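Long-range contacts in TAF6 (Antonospora locustae, PDB 4ATG), which probably serves as a helical-repeat scaffold within the general transcription factor TFIID, where the C-terminal domain of TAF6 takes part in forming the complex with TAF9: residues Ser110-Lys115 with Leu157-Lys162; Arg145-Gln150 with Lys183-Leu188; Leu41-Ile46 with Asp82-Gln87. All coordinates share one frame; numbering follows the deposited sequence.

Contact 1: residues Ser110-Lys115 with Leu157-Lys162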
ATOM      1  N   SER A 110       3.205  -4.091   0.948  1.00 15.17           N
ATOM      2  CA  SER A 110       2.243  -3.047   0.569  0.50 13.74           C
ATOM      3  C   SER A 110       1.669  -3.344  -0.812  1.00 17.63           C
ATOM      4  O   SER A 110       0.475  -3.176  -1.010  1.00 15.09           O
ATOM      5  CB  SER A 110       2.889  -1.671   0.565  0.50 14.84           C
ATOM      6  OG  SER A 110       1.898  -0.709   0.229  0.50 13.66           O
ATOM      7  N   ALA A 111       2.526  -3.815  -1.772  1.00 15.47           N
ATOM      8  CA  ALA A 111       2.092  -4.146  -3.141  1.00 15.68           C
ATOM      9  C   ALA A 111       1.014  -5.242  -3.117  1.00 17.37           C
ATOM     10  O   ALA A 111       0.070  -5.188  -3.910  1.00 16.16           O
ATOM     11  CB  ALA A 111       3.286  -4.607  -3.984  1.00 17.79           C
ATOM     12  N   ASP A 112       1.134  -6.214  -2.180  1.00 15.59           N
ATOM     13  CA  ASP A 112       0.163  -7.288  -1.999  1.00 14.78           C
ATOM     14  C   ASP A 112      -1.209  -6.731  -1.610  1.00 16.47           C
ATOM     15  O   ASP A 112      -2.242  -7.249  -2.058  1.00 14.87           O
ATOM     16  CB  ASP A 112       0.645  -8.259  -0.937  1.00 15.92           C
ATOM     17  CG  ASP A 112       1.886  -9.038  -1.344  1.00 23.75           C
ATOM     18  OD1 ASP A 112       2.142  -9.159  -2.571  1.00 24.11           O
ATOM     19  OD2 ASP A 112       2.593  -9.538  -0.440  1.00 24.16           O
ATOM     20  N   ILE A 113      -1.222  -5.671  -0.785  1.00 13.88           N
ATOM     21  CA  ILE A 113      -2.494  -5.050  -0.367  1.00 13.35           C
ATOM     22  C   ILE A 113      -3.061  -4.242  -1.500  1.00 16.92           C
ATOM     23  O   ILE A 113      -4.279  -4.275  -1.721  1.00 15.12           O
ATOM     24  CB  ILE A 113      -2.379  -4.267   0.981  1.00 15.74           C
ATOM     25  CG1 ILE A 113      -1.697  -5.172   2.073  1.00 15.02           C
ATOM     26  CG2 ILE A 113      -3.800  -3.802   1.462  1.00 16.48           C
ATOM     27  CD1 ILE A 113      -2.354  -6.545   2.329  1.00 17.08           C
ATOM     28  N   VAL A 114      -2.204  -3.540  -2.248  1.00 13.56           N
ATOM     29  CA  VAL A 114      -2.676  -2.818  -3.448  1.00 13.79           C
ATOM     30  C   VAL A 114      -3.344  -3.816  -4.401  1.00 17.22           C
ATOM     31  O   VAL A 114      -4.375  -3.494  -5.000  1.00 18.12           O
ATOM     32  CB  VAL A 114      -1.538  -2.059  -4.172  1.00 17.65           C
ATOM     33  CG1 VAL A 114      -1.985  -1.526  -5.547  1.00 17.90           C
ATOM     34  CG2 VAL A 114      -1.007  -0.924  -3.308  1.00 16.93           C
ATOM     35  N   LYS A 115      -2.756  -5.016  -4.551  1.00 12.89           N
ATOM     36  CA  LYS A 115      -3.330  -6.053  -5.429  1.00 12.62           C
ATOM     37  C   LYS A 115      -4.704  -6.494  -4.924  1.00 16.16           C
ATOM     38  O   LYS A 115      -5.633  -6.635  -5.707  1.00 16.31           O
ATOM     39  CB  LYS A 115      -2.400  -7.264  -5.560  1.00 14.84           C
ATOM     40  CG  LYS A 115      -3.093  -8.460  -6.262  1.00 17.68           C
ATOM     41  CD  LYS A 115      -2.194  -9.670  -6.413  1.00 25.00           C
ATOM     42  CE  LYS A 115      -2.943 -10.857  -7.013  1.00 23.45           C
ATOM     43  NZ  LYS A 115      -3.706 -10.467  -8.238  1.00 23.98           N
ATOM     44  N   LEU A 157       3.112  -4.026 -10.352  1.00 17.92           N
ATOM     45  CA  LEU A 157       2.517  -4.269 -11.663  1.00 17.73           C
ATOM     46  C   LEU A 157       2.487  -5.758 -11.992  1.00 20.04           C
ATOM     47  O   LEU A 157       1.467  -6.274 -12.479  1.00 20.75           O
ATOM     48  CB  LEU A 157       3.332  -3.557 -12.756  1.00 18.26           C
ATOM     49  CG  LEU A 157       3.108  -2.031 -12.878  1.00 21.99           C
ATOM     50  CD1 LEU A 157       4.127  -1.410 -13.821  1.00 23.08           C
ATOM     51  CD2 LEU A 157       1.691  -1.716 -13.401  1.00 22.70           C
ATOM     52  N   SER A 158       3.605  -6.456 -11.702  1.00 15.73           N
ATOM     53  CA  SER A 158       3.787  -7.873 -12.029  1.00 17.16           C
ATOM     54  C   SER A 158       2.766  -8.811 -11.376  1.00 21.80           C
ATOM     55  O   SER A 158       2.489  -9.889 -11.916  1.00 20.48           O
ATOM     56  CB  SER A 158       5.207  -8.311 -11.683  1.00 20.24           C
ATOM     57  OG  SER A 158       5.356  -8.698 -10.325  1.00 22.42           O
ATOM     58  N   ILE A 159       2.229  -8.424 -10.200  1.00 18.55           N
ATOM     59  CA  ILE A 159       1.287  -9.306  -9.497  1.00 17.31           C
ATOM     60  C   ILE A 159      -0.204  -8.952  -9.747  1.00 22.03           C
ATOM     61  O   ILE A 159      -1.076  -9.713  -9.321  1.00 20.09           O
ATOM     62  CB  ILE A 159       1.616  -9.381  -7.974  1.00 18.83           C
ATOM     63  CG1 ILE A 159       1.336  -8.026  -7.283  1.00 18.78           C
ATOM     64  CG2 ILE A 159       3.076  -9.896  -7.734  1.00 20.57           C
ATOM     65  CD1 ILE A 159       1.262  -8.067  -5.724  1.00 19.19           C
ATOM     66  N   LEU A 160      -0.507  -7.807 -10.382  1.00 19.68           N
ATOM     67  CA  LEU A 160      -1.921  -7.399 -10.571  1.00 20.05           C
ATOM     68  C   LEU A 160      -2.767  -8.383 -11.385  1.00 26.09           C
ATOM     69  O   LEU A 160      -3.799  -8.852 -10.895  1.00 25.69           O
ATOM     70  CB  LEU A 160      -2.042  -5.976 -11.124  1.00 19.46           C
ATOM     71  CG  LEU A 160      -1.465  -4.877 -10.231  1.00 21.96           C
ATOM     72  CD1 LEU A 160      -1.482  -3.514 -10.930  1.00 21.23           C
ATOM     73  CD2 LEU A 160      -2.158  -4.858  -8.847  1.00 24.18           C
ATOM     74  N   SER A 161      -2.309  -8.723 -12.592  1.00 23.97           N
ATOM     75  CA  SER A 161      -2.995  -9.652 -13.505  1.00 25.03           C
ATOM     76  C   SER A 161      -2.132  -9.928 -14.707  1.00 30.95           C
ATOM     77  O   SER A 161      -1.242  -9.133 -15.024  1.00 30.06           O
ATOM     78  CB  SER A 161      -4.328  -9.064 -13.977  1.00 29.61           C
ATOM     79  OG  SER A 161      -4.157  -7.936 -14.826  1.00 35.06           O
ATOM     80  N   LYS A 162      -2.425 -11.043 -15.417  1.00 28.90           N
ATOM     81  CA  LYS A 162      -1.740 -11.400 -16.660  1.00 29.02           C
ATOM     82  C   LYS A 162      -1.972 -10.329 -17.712  1.00 33.45           C
ATOM     83  O   LYS A 162      -1.073 -10.076 -18.511  1.00 34.34           O
ATOM     84  CB  LYS A 162      -2.229 -12.761 -17.182  1.00 31.89           C
ATOM     85  CG  LYS A 162      -1.756 -13.938 -16.341  1.00 42.70           C
ATOM     86  CD  LYS A 162      -2.173 -15.272 -16.968  1.00 54.77           C
ATOM     87  CE  LYS A 162      -2.756 -16.215 -15.943  1.00 61.42           C
ATOM     88  NZ  LYS A 162      -3.747 -17.131 -16.559  1.00 75.26           N
TER

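Contact 2: residues Arg145-Gln150 with Lys183-Leu188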
ATOM      1  N   ARG A 145      13.923   8.143 -10.909  1.00 40.20           N
ATOM      2  CA  ARG A 145      13.558   7.316  -9.766  1.00 37.63           C
ATOM      3  C   ARG A 145      14.700   6.369  -9.442  1.00 39.08           C
ATOM      4  O   ARG A 145      15.444   5.983 -10.348  1.00 38.50           O
ATOM      5  CB  ARG A 145      12.281   6.507 -10.065  1.00 35.98           C
ATOM      6  CG  ARG A 145      11.006   7.300  -9.871  1.00 39.25           C
ATOM      7  CD  ARG A 145      10.733   7.486  -8.403  1.00 41.55           C
ATOM      8  NE  ARG A 145       9.615   8.386  -8.165  1.00 41.34           N
ATOM      9  CZ  ARG A 145       9.042   8.549  -6.982  1.00 54.18           C
ATOM     10  NH1 ARG A 145       9.487   7.879  -5.924  1.00 37.78           N
ATOM     11  NH2 ARG A 145       8.024   9.381  -6.843  1.00 46.40           N
ATOM     12  N   SER A 146      14.833   5.997  -8.155  1.00 33.36           N
ATOM     13  CA  SER A 146      15.873   5.074  -7.696  1.00 33.22           C
ATOM     14  C   SER A 146      15.563   3.644  -8.130  1.00 35.10           C
ATOM     15  O   SER A 146      14.416   3.331  -8.485  1.00 32.08           O
ATOM     16  CB  SER A 146      16.007   5.121  -6.172  1.00 34.94           C
ATOM     17  OG  SER A 146      14.967   4.404  -5.517  1.00 36.38           O
ATOM     18  N   GLU A 147      16.590   2.772  -8.074  1.00 31.10           N
ATOM     19  CA  GLU A 147      16.466   1.351  -8.394  1.00 30.14           C
ATOM     20  C   GLU A 147      15.388   0.678  -7.530  1.00 31.83           C
ATOM     21  O   GLU A 147      14.589  -0.101  -8.050  1.00 30.51           O
ATOM     22  CB  GLU A 147      17.817   0.665  -8.169  1.00 32.88           C
ATOM     23  CG  GLU A 147      17.825  -0.819  -8.500  1.00 38.48           C
ATOM     24  CD  GLU A 147      19.207  -1.429  -8.481  1.00 59.01           C
ATOM     25  OE1 GLU A 147      19.869  -1.379  -7.419  1.00 52.39           O
ATOM     26  OE2 GLU A 147      19.621  -1.978  -9.526  1.00 58.57           O
ATOM     27  N   ASP A 148      15.381   0.966  -6.211  1.00 29.38           N
ATOM     28  CA  ASP A 148      14.430   0.365  -5.274  1.00 28.14           C
ATOM     29  C   ASP A 148      12.996   0.824  -5.535  1.00 29.65           C
ATOM     30  O   ASP A 148      12.073   0.006  -5.430  1.00 26.26           O
ATOM     31  CB  ASP A 148      14.860   0.629  -3.817  1.00 30.86           C
ATOM     32  CG  ASP A 148      16.080  -0.155  -3.353  1.00 38.45           C
ATOM     33  OD1 ASP A 148      16.560  -1.034  -4.120  1.00 37.02           O
ATOM     34  OD2 ASP A 148      16.531   0.076  -2.211  1.00 43.49           O
ATOM     35  N   SER A 149      12.814   2.112  -5.926  1.00 26.21           N
ATOM     36  CA  SER A 149      11.482   2.650  -6.251  1.00 25.03           C
ATOM     37  C   SER A 149      10.919   1.978  -7.503  1.00 27.04           C
ATOM     38  O   SER A 149       9.768   1.549  -7.504  1.00 24.48           O
ATOM     39  CB  SER A 149      11.538   4.162  -6.454  1.00 28.71           C
ATOM     40  OG  SER A 149      11.666   4.821  -5.207  1.00 34.43           O
ATOM     41  N   GLN A 150      11.741   1.878  -8.568  1.00 24.20           N
ATOM     42  CA  GLN A 150      11.349   1.255  -9.831  1.00 23.67           C
ATOM     43  C   GLN A 150      11.050  -0.228  -9.631  1.00 27.38           C
ATOM     44  O   GLN A 150      10.139  -0.752 -10.268  1.00 26.47           O
ATOM     45  CB  GLN A 150      12.467   1.413 -10.871  1.00 26.11           C
ATOM     46  CG  GLN A 150      12.685   2.869 -11.323  1.00 25.44           C
ATOM     47  CD  GLN A 150      13.919   2.981 -12.184  1.00 37.38           C
ATOM     48  OE1 GLN A 150      14.723   2.050 -12.290  1.00 34.38           O
ATOM     49  NE2 GLN A 150      14.102   4.129 -12.817  1.00 33.40           N
ATOM     50  N   LYS A 183      19.964  -3.166 -12.810  1.00 39.41           N
ATOM     51  CA  LYS A 183      20.115  -4.621 -12.675  1.00 38.92           C
ATOM     52  C   LYS A 183      19.055  -5.334 -11.839  1.00 37.86           C
ATOM     53  O   LYS A 183      18.535  -6.365 -12.270  1.00 35.50           O
ATOM     54  CB  LYS A 183      21.538  -4.998 -12.218  1.00 44.30           C
ATOM     55  CG  LYS A 183      22.658  -4.577 -13.185  1.00 72.26           C
ATOM     56  CD  LYS A 183      22.790  -5.499 -14.404  1.00 86.47           C
ATOM     57  CE  LYS A 183      23.774  -4.955 -15.411  1.00101.07           C
ATOM     58  NZ  LYS A 183      23.786  -5.760 -16.661  1.00111.38           N
ATOM     59  N   LYS A 184      18.711  -4.783 -10.666  1.00 33.41           N
ATOM     60  CA  LYS A 184      17.703  -5.382  -9.789  1.00 31.04           C
ATOM     61  C   LYS A 184      16.322  -5.364 -10.464  1.00 32.22           C
ATOM     62  O   LYS A 184      15.516  -6.276 -10.248  1.00 28.03           O
ATOM     63  CB  LYS A 184      17.661  -4.637  -8.451  1.00 33.83           C
ATOM     64  CG  LYS A 184      16.932  -5.361  -7.335  1.00 39.95           C
ATOM     65  CD  LYS A 184      16.448  -4.355  -6.309  1.00 43.26           C
ATOM     66  CE  LYS A 184      16.483  -4.935  -4.932  1.00 45.31           C
ATOM     67  NZ  LYS A 184      16.221  -3.899  -3.908  1.00 48.57           N
ATOM     68  N   VAL A 185      16.061  -4.318 -11.278  1.00 28.81           N
ATOM     69  CA  VAL A 185      14.792  -4.158 -11.999  1.00 26.99           C
ATOM     70  C   VAL A 185      14.784  -5.105 -13.210  1.00 28.56           C
ATOM     71  O   VAL A 185      13.817  -5.832 -13.396  1.00 26.64           O
ATOM     72  CB  VAL A 185      14.502  -2.677 -12.383  1.00 30.12           C
ATOM     73  CG1 VAL A 185      13.161  -2.534 -13.106  1.00 28.95           C
ATOM     74  CG2 VAL A 185      14.536  -1.775 -11.148  1.00 29.48           C
ATOM     75  N   THR A 186      15.857  -5.109 -14.015  1.00 28.71           N
ATOM     76  CA  THR A 186      15.950  -6.005 -15.185  1.00 29.28           C
ATOM     77  C   THR A 186      15.897  -7.469 -14.773  1.00 32.92           C
ATOM     78  O   THR A 186      15.323  -8.269 -15.505  1.00 33.11           O
ATOM     79  CB  THR A 186      17.145  -5.682 -16.087  1.00 39.24           C
ATOM     80  OG1 THR A 186      18.349  -6.015 -15.399  1.00 42.03           O
ATOM     81  CG2 THR A 186      17.164  -4.239 -16.527  1.00 32.91           C
ATOM     82  N   ASN A 187      16.472  -7.823 -13.594  1.00 31.66           N
ATOM     83  CA  ASN A 187      16.407  -9.204 -13.075  1.00 31.79           C
ATOM     84  C   ASN A 187      14.962  -9.602 -12.813  1.00 33.25           C
ATOM     85  O   ASN A 187      14.551 -10.701 -13.178  1.00 33.87           O
ATOM     86  CB  ASN A 187      17.241  -9.383 -11.800  1.00 34.73           C
ATOM     87  CG  ASN A 187      18.725  -9.563 -12.043  1.00 64.38           C
ATOM     88  OD1 ASN A 187      19.178  -9.868 -13.154  1.00 55.40           O
ATOM     89  ND2 ASN A 187      19.518  -9.399 -10.995  1.00 60.18           N
ATOM     90  N   LEU A 188      14.179  -8.696 -12.212  1.00 27.74           N
ATOM     91  CA  LEU A 188      12.761  -8.943 -11.942  1.00 25.81           C
ATOM     92  C   LEU A 188      12.000  -9.048 -13.271  1.00 27.38           C
ATOM     93  O   LEU A 188      11.205  -9.960 -13.463  1.00 26.34           O
ATOM     94  CB  LEU A 188      12.161  -7.786 -11.092  1.00 24.57           C
ATOM     95  CG  LEU A 188      10.637  -7.835 -10.840  1.00 27.81           C
ATOM     96  CD1 LEU A 188      10.207  -9.140 -10.111  1.00 27.47           C
ATOM     97  CD2 LEU A 188      10.175  -6.607 -10.047  1.00 27.06           C
TER

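Contact 3: residues Leu41-Ile46 with Asp82-Gln87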
ATOM      1  N   LEU A  41     -14.429   6.052  13.661  1.00 15.13           N
ATOM      2  CA  LEU A  41     -12.976   6.136  13.828  1.00 14.60           C
ATOM      3  C   LEU A  41     -12.198   5.906  12.563  1.00 16.75           C
ATOM      4  O   LEU A  41     -11.052   6.338  12.461  1.00 15.75           O
ATOM      5  CB  LEU A  41     -12.514   5.095  14.886  1.00 14.47           C
ATOM      6  CG  LEU A  41     -13.010   5.334  16.305  1.00 19.12           C
ATOM      7  CD1 LEU A  41     -12.342   4.368  17.278  1.00 19.36           C
ATOM      8  CD2 LEU A  41     -12.668   6.691  16.750  1.00 21.18           C
ATOM      9  N   VAL A  42     -12.774   5.143  11.631  1.00 13.91           N
ATOM     10  CA  VAL A  42     -12.137   4.808  10.343  1.00 13.79           C
ATOM     11  C   VAL A  42     -11.381   5.971   9.655  1.00 18.09           C
ATOM     12  O   VAL A  42     -10.185   5.819   9.413  1.00 18.92           O
ATOM     13  CB  VAL A  42     -13.089   4.013   9.399  1.00 16.42           C
ATOM     14  CG1 VAL A  42     -12.463   3.867   8.005  1.00 17.84           C
ATOM     15  CG2 VAL A  42     -13.371   2.630   9.985  1.00 15.75           C
ATOM     16  N   PRO A  43     -11.999   7.126   9.333  1.00 16.87           N
ATOM     17  CA  PRO A  43     -11.227   8.204   8.679  1.00 17.82           C
ATOM     18  C   PRO A  43     -10.028   8.686   9.502  1.00 20.20           C
ATOM     19  O   PRO A  43      -9.000   9.059   8.941  1.00 19.76           O
ATOM     20  CB  PRO A  43     -12.267   9.336   8.515  1.00 19.91           C
ATOM     21  CG  PRO A  43     -13.353   9.012   9.460  1.00 24.34           C
ATOM     22  CD  PRO A  43     -13.418   7.517   9.474  1.00 19.69           C
ATOM     23  N   TYR A  44     -10.168   8.687  10.837  1.00 17.50           N
ATOM     24  CA  TYR A  44      -9.109   9.134  11.743  1.00 16.38           C
ATOM     25  C   TYR A  44      -7.963   8.122  11.792  1.00 17.11           C
ATOM     26  O   TYR A  44      -6.800   8.520  11.814  1.00 15.14           O
ATOM     27  CB  TYR A  44      -9.682   9.445  13.127  1.00 17.78           C
ATOM     28  CG  TYR A  44     -10.670  10.593  13.077  1.00 20.06           C
ATOM     29  CD1 TYR A  44     -10.298  11.839  12.578  1.00 23.61           C
ATOM     30  CD2 TYR A  44     -12.004  10.406  13.427  1.00 20.96           C
ATOM     31  CE1 TYR A  44     -11.226  12.863  12.427  1.00 26.43           C
ATOM     32  CE2 TYR A  44     -12.922  11.455  13.365  1.00 23.16           C
ATOM     33  CZ  TYR A  44     -12.521  12.692  12.894  1.00 31.78           C
ATOM     34  OH  TYR A  44     -13.426  13.723  12.819  1.00 33.61           O
ATOM     35  N   PHE A  45      -8.287   6.818  11.774  1.00 14.34           N
ATOM     36  CA  PHE A  45      -7.238   5.788  11.747  1.00 12.81           C
ATOM     37  C   PHE A  45      -6.434   5.947  10.454  1.00 16.82           C
ATOM     38  O   PHE A  45      -5.212   5.955  10.494  1.00 16.56           O
ATOM     39  CB  PHE A  45      -7.849   4.380  11.804  1.00 13.68           C
ATOM     40  CG  PHE A  45      -8.245   3.905  13.188  1.00 15.31           C
ATOM     41  CD1 PHE A  45      -7.329   3.925  14.240  1.00 18.68           C
ATOM     42  CD2 PHE A  45      -9.479   3.314  13.406  1.00 16.97           C
ATOM     43  CE1 PHE A  45      -7.676   3.439  15.511  1.00 19.67           C
ATOM     44  CE2 PHE A  45      -9.819   2.802  14.674  1.00 19.37           C
ATOM     45  CZ  PHE A  45      -8.932   2.908  15.724  1.00 17.93           C
ATOM     46  N   ILE A  46      -7.122   6.103   9.321  1.00 16.87           N
ATOM     47  CA  ILE A  46      -6.454   6.268   8.028  1.00 17.67           C
ATOM     48  C   ILE A  46      -5.608   7.529   8.004  1.00 19.04           C
ATOM     49  O   ILE A  46      -4.470   7.479   7.553  1.00 18.39           O
ATOM     50  CB  ILE A  46      -7.446   6.191   6.845  1.00 22.14           C
ATOM     51  CG1 ILE A  46      -8.076   4.789   6.774  1.00 23.31           C
ATOM     52  CG2 ILE A  46      -6.744   6.554   5.511  1.00 23.54           C
ATOM     53  CD1 ILE A  46      -9.336   4.778   6.067  1.00 28.27           C
ATOM     54  N   ASP A  82     -15.301   1.223   1.474  1.00 13.46           N
ATOM     55  CA  ASP A  82     -15.365   1.840   0.137  1.00 12.99           C
ATOM     56  C   ASP A  82     -15.119   3.351   0.063  1.00 17.45           C
ATOM     57  O   ASP A  82     -14.334   3.736  -0.797  1.00 18.06           O
ATOM     58  CB  ASP A  82     -16.659   1.488  -0.609  1.00 14.65           C
ATOM     59  CG  ASP A  82     -16.974   0.000  -0.692  1.00 21.09           C
ATOM     60  OD1 ASP A  82     -16.711  -0.723   0.305  1.00 17.91           O
ATOM     61  OD2 ASP A  82     -17.582  -0.424  -1.710  1.00 21.10           O
ATOM     62  N   PRO A  83     -15.712   4.210   0.935  1.00 17.42           N
ATOM     63  CA  PRO A  83     -15.455   5.667   0.835  1.00 19.41           C
ATOM     64  C   PRO A  83     -14.029   6.107   1.140  1.00 21.32           C
ATOM     65  O   PRO A  83     -13.696   7.266   0.906  1.00 22.28           O
ATOM     66  CB  PRO A  83     -16.405   6.276   1.881  1.00 21.81           C
ATOM     67  CG  PRO A  83     -17.384   5.214   2.219  1.00 26.01           C
ATOM     68  CD  PRO A  83     -16.626   3.928   2.063  1.00 20.20           C
ATOM     69  N   TYR A  84     -13.204   5.197   1.657  1.00 16.69           N
ATOM     70  CA  TYR A  84     -11.846   5.510   2.099  1.00 16.58           C
ATOM     71  C   TYR A  84     -10.760   4.883   1.263  1.00 19.46           C
ATOM     72  O   TYR A  84      -9.592   5.167   1.499  1.00 17.86           O
ATOM     73  CB  TYR A  84     -11.681   5.133   3.589  1.00 17.23           C
ATOM     74  CG  TYR A  84     -12.732   5.800   4.448  1.00 18.68           C
ATOM     75  CD1 TYR A  84     -12.676   7.168   4.719  1.00 20.72           C
ATOM     76  CD2 TYR A  84     -13.830   5.087   4.920  1.00 18.62           C
ATOM     77  CE1 TYR A  84     -13.672   7.799   5.465  1.00 21.73           C
ATOM     78  CE2 TYR A  84     -14.825   5.708   5.676  1.00 19.04           C
ATOM     79  CZ  TYR A  84     -14.753   7.068   5.923  1.00 24.19           C
ATOM     80  OH  TYR A  84     -15.757   7.700   6.616  1.00 23.88           O
ATOM     81  N   LEU A  85     -11.123   4.071   0.247  1.00 15.83           N
ATOM     82  CA  LEU A  85     -10.108   3.440  -0.609  1.00 15.51           C
ATOM     83  C   LEU A  85      -9.261   4.485  -1.323  1.00 20.15           C
ATOM     84  O   LEU A  85      -8.087   4.241  -1.578  1.00 20.40           O
ATOM     85  CB  LEU A  85     -10.762   2.506  -1.637  1.00 15.52           C
ATOM     86  CG  LEU A  85     -11.497   1.295  -1.027  1.00 19.32           C
ATOM     87  CD1 LEU A  85     -12.256   0.577  -2.081  1.00 20.78           C
ATOM     88  CD2 LEU A  85     -10.497   0.315  -0.331  1.00 16.97           C
ATOM     89  N   HIS A  86      -9.843   5.646  -1.632  1.00 17.93           N
ATOM     90  CA  HIS A  86      -9.134   6.747  -2.295  1.00 19.53           C
ATOM     91  C   HIS A  86      -8.018   7.353  -1.433  1.00 20.42           C
ATOM     92  O   HIS A  86      -7.088   7.953  -1.974  1.00 20.04           O
ATOM     93  CB  HIS A  86     -10.110   7.816  -2.803  1.00 22.05           C
ATOM     94  CG  HIS A  86     -10.567   8.780  -1.754  1.00 25.70           C
ATOM     95  ND1 HIS A  86     -11.455   8.399  -0.755  1.00 27.36           N
ATOM     96  CD2 HIS A  86     -10.249  10.081  -1.583  1.00 28.78           C
ATOM     97  CE1 HIS A  86     -11.658   9.483  -0.021  1.00 28.05           C
ATOM     98  NE2 HIS A  86     -10.944  10.519  -0.470  1.00 29.30           N
ATOM     99  N   GLN A  87      -8.124   7.219  -0.116  1.00 16.24           N
ATOM    100  CA  GLN A  87      -7.097   7.655   0.858  1.00 16.41           C
ATOM    101  C   GLN A  87      -6.098   6.528   1.193  1.00 18.02           C
ATOM    102  O   GLN A  87      -4.900   6.777   1.369  1.00 18.66           O
ATOM    103  CB  GLN A  87      -7.753   8.117   2.162  1.00 17.70           C
ATOM    104  CG  GLN A  87      -8.658   9.336   2.010  1.00 27.49           C
ATOM    105  CD  GLN A  87      -9.456   9.619   3.261  1.00 41.90           C
ATOM    106  OE1 GLN A  87      -9.428   8.872   4.244  1.00 35.10           O
ATOM    107  NE2 GLN A  87     -10.223  10.690   3.236  1.00 40.72           N
TER
HETATM  108  O   HOH W   1      -9.445  10.121   6.538  1.00 44.31           O

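Contact 1: residues Ser110-Lys115 with Leu157-Lys162
The ammonium nitrogen of Lys115 is gripped from several directions near the end of helix 147-160. Its NZ donates to the carbonyl O of Ile159 at 2.9 Å, lying in the carbonyl plane with a C=O...N angle of 157°, and reaches the O of Leu160 through a weak bond of 3.1 Å. The strongest partner of NZ is the carboxylate of Asp119, one turn further along the lysine's own helix, in a salt bridge. The aliphatic chain runs extended from CB to CE and turns only at the last torsion (chi4 49°), which swings NZ onto the two carbonyls. On the way its CB passes 3.8 Å from Ile159 CD1, while the CD2 methyl of Leu160 lies 3.8 Å from Lys115 CA. Ile159 holds CG1 between its backbone N and carbonyl carbon (chi1 68°), and from there CD1 reaches across to helix 104-121, 3.6 Å from Ala111 O and 3.5 Å from Asp112 OD1. Carbonyls near a helix C-terminus tend to lack N-H partners in the next turn, and the helix dipole would make them attractive to a lysine from another helix, its charge probably stabilised by Asp119 as well.

Contact 2: residues Arg145-Gln150 with Lys183-Leu188
Lys184 spans the gap between helix 183-194 and the first turn of helix 147-160, and most of its chain has a partner. CB lies against the carboxylate of Glu147, 3.6 Å from CD and 3.5 Å from OE2, the two side chains crossing at about a right angle. With CG anti to the backbone N (chi1 -165°), the chain heads for Asp148, whose OD1 lies 4.0 Å from both Lys184 CD and CE. At the tip NZ forms a salt bridge of 2.9 Å to Asp148 OD1, meeting the oxygen from above the carboxylate plane; its strongest partner is Asp104, in another salt bridge, and Tyr151 adds a cation-pi contact. The backbone is held too: Lys184 N donates to Glu147 OE2 at 3.2 Å in a nearly straight bond (165°), again well out of the carboxylate plane. Beside these polar contacts, Val185 CG2 packs 3.8 Å from Gln150 CB and 3.5 Å from Glu147 O. The Gln150 amide is held by the hydroxyl of Tyr176 and the backbone carbonyl of Asp142. Both helices begin here: the partial positive charge of a helix start should suit Glu147, and the lysine ammonium probably stays charged between Asp104 and Asp148.

Contact 3: residues Leu41-Ile46 with Asp82-Gln87
Apolar packing round the ring of Tyr84 makes up most of this contact. Val42 sets CG1 over one face in a CH-pi contact, 4.0 Å from the Tyr84 ring centroid and 29° off the ring normal, with Tyr84 CD2 as its nearest ring atom. Pro43 comes to the ring obliquely: its CB lies 3.7 Å from Tyr84 CE1, and its CD is 3.7 Å from the hydroxyl oxygen OH, so that the proline ring follows the outer part of the tyrosine. Ile46 fills in at the root of the side chain, its CD1 only 3.4 Å from Tyr84 CB. CG1 stands anti to the carbonyl carbon (chi1 -64°) and the chain continues extended, bringing CD1 there, while CG2 meets Gln87, 3.8 Å from both CB and OE1. Pro83 CB lies over the opposite face of the Tyr84 ring, offset toward the rim.

Polar linkage is left to one water. It donates to Pro43 O at 2.7 Å and to Gln87 OE1 at 2.6 Å, bridging a backbone carbonyl to an extended side chain where no direct hydrogen bond joins the segments.

Val79 and Ile81 from the loop before helix 85-97 extend the apolar patch at Val42. Beyond it, Phe45 turns to helix 7-20 and Leu85 to Tyr121 of helix 104-121, so the contact joins the N-terminal regions of helices 42-55 and 85-97 in the all-helical HEAT-repeat stack.

The three contacts illustrate how a helical-repeat domain is held together piece by piece along its length. Contacts 1 and 2 both draw on helix 147-160, using its end and its beginning respectively; their centres are 16 Å apart, their nearest atoms about 5 Å, and along the chain their segments alternate. Contact 3 closes before either opens and lies across the chain's centre from both, its centre 21 Å from that of contact 1 and 31 Å from that of contact 2. Helices 85-97 and 104-121, successive in sequence, connect contact 3 to contact 1. The chemistry differs too: a lysine anchors contact 1 beside isoleucine packing, acids and a lysine anchor contact 2, and aliphatic packing round a single tyrosine makes contact 3.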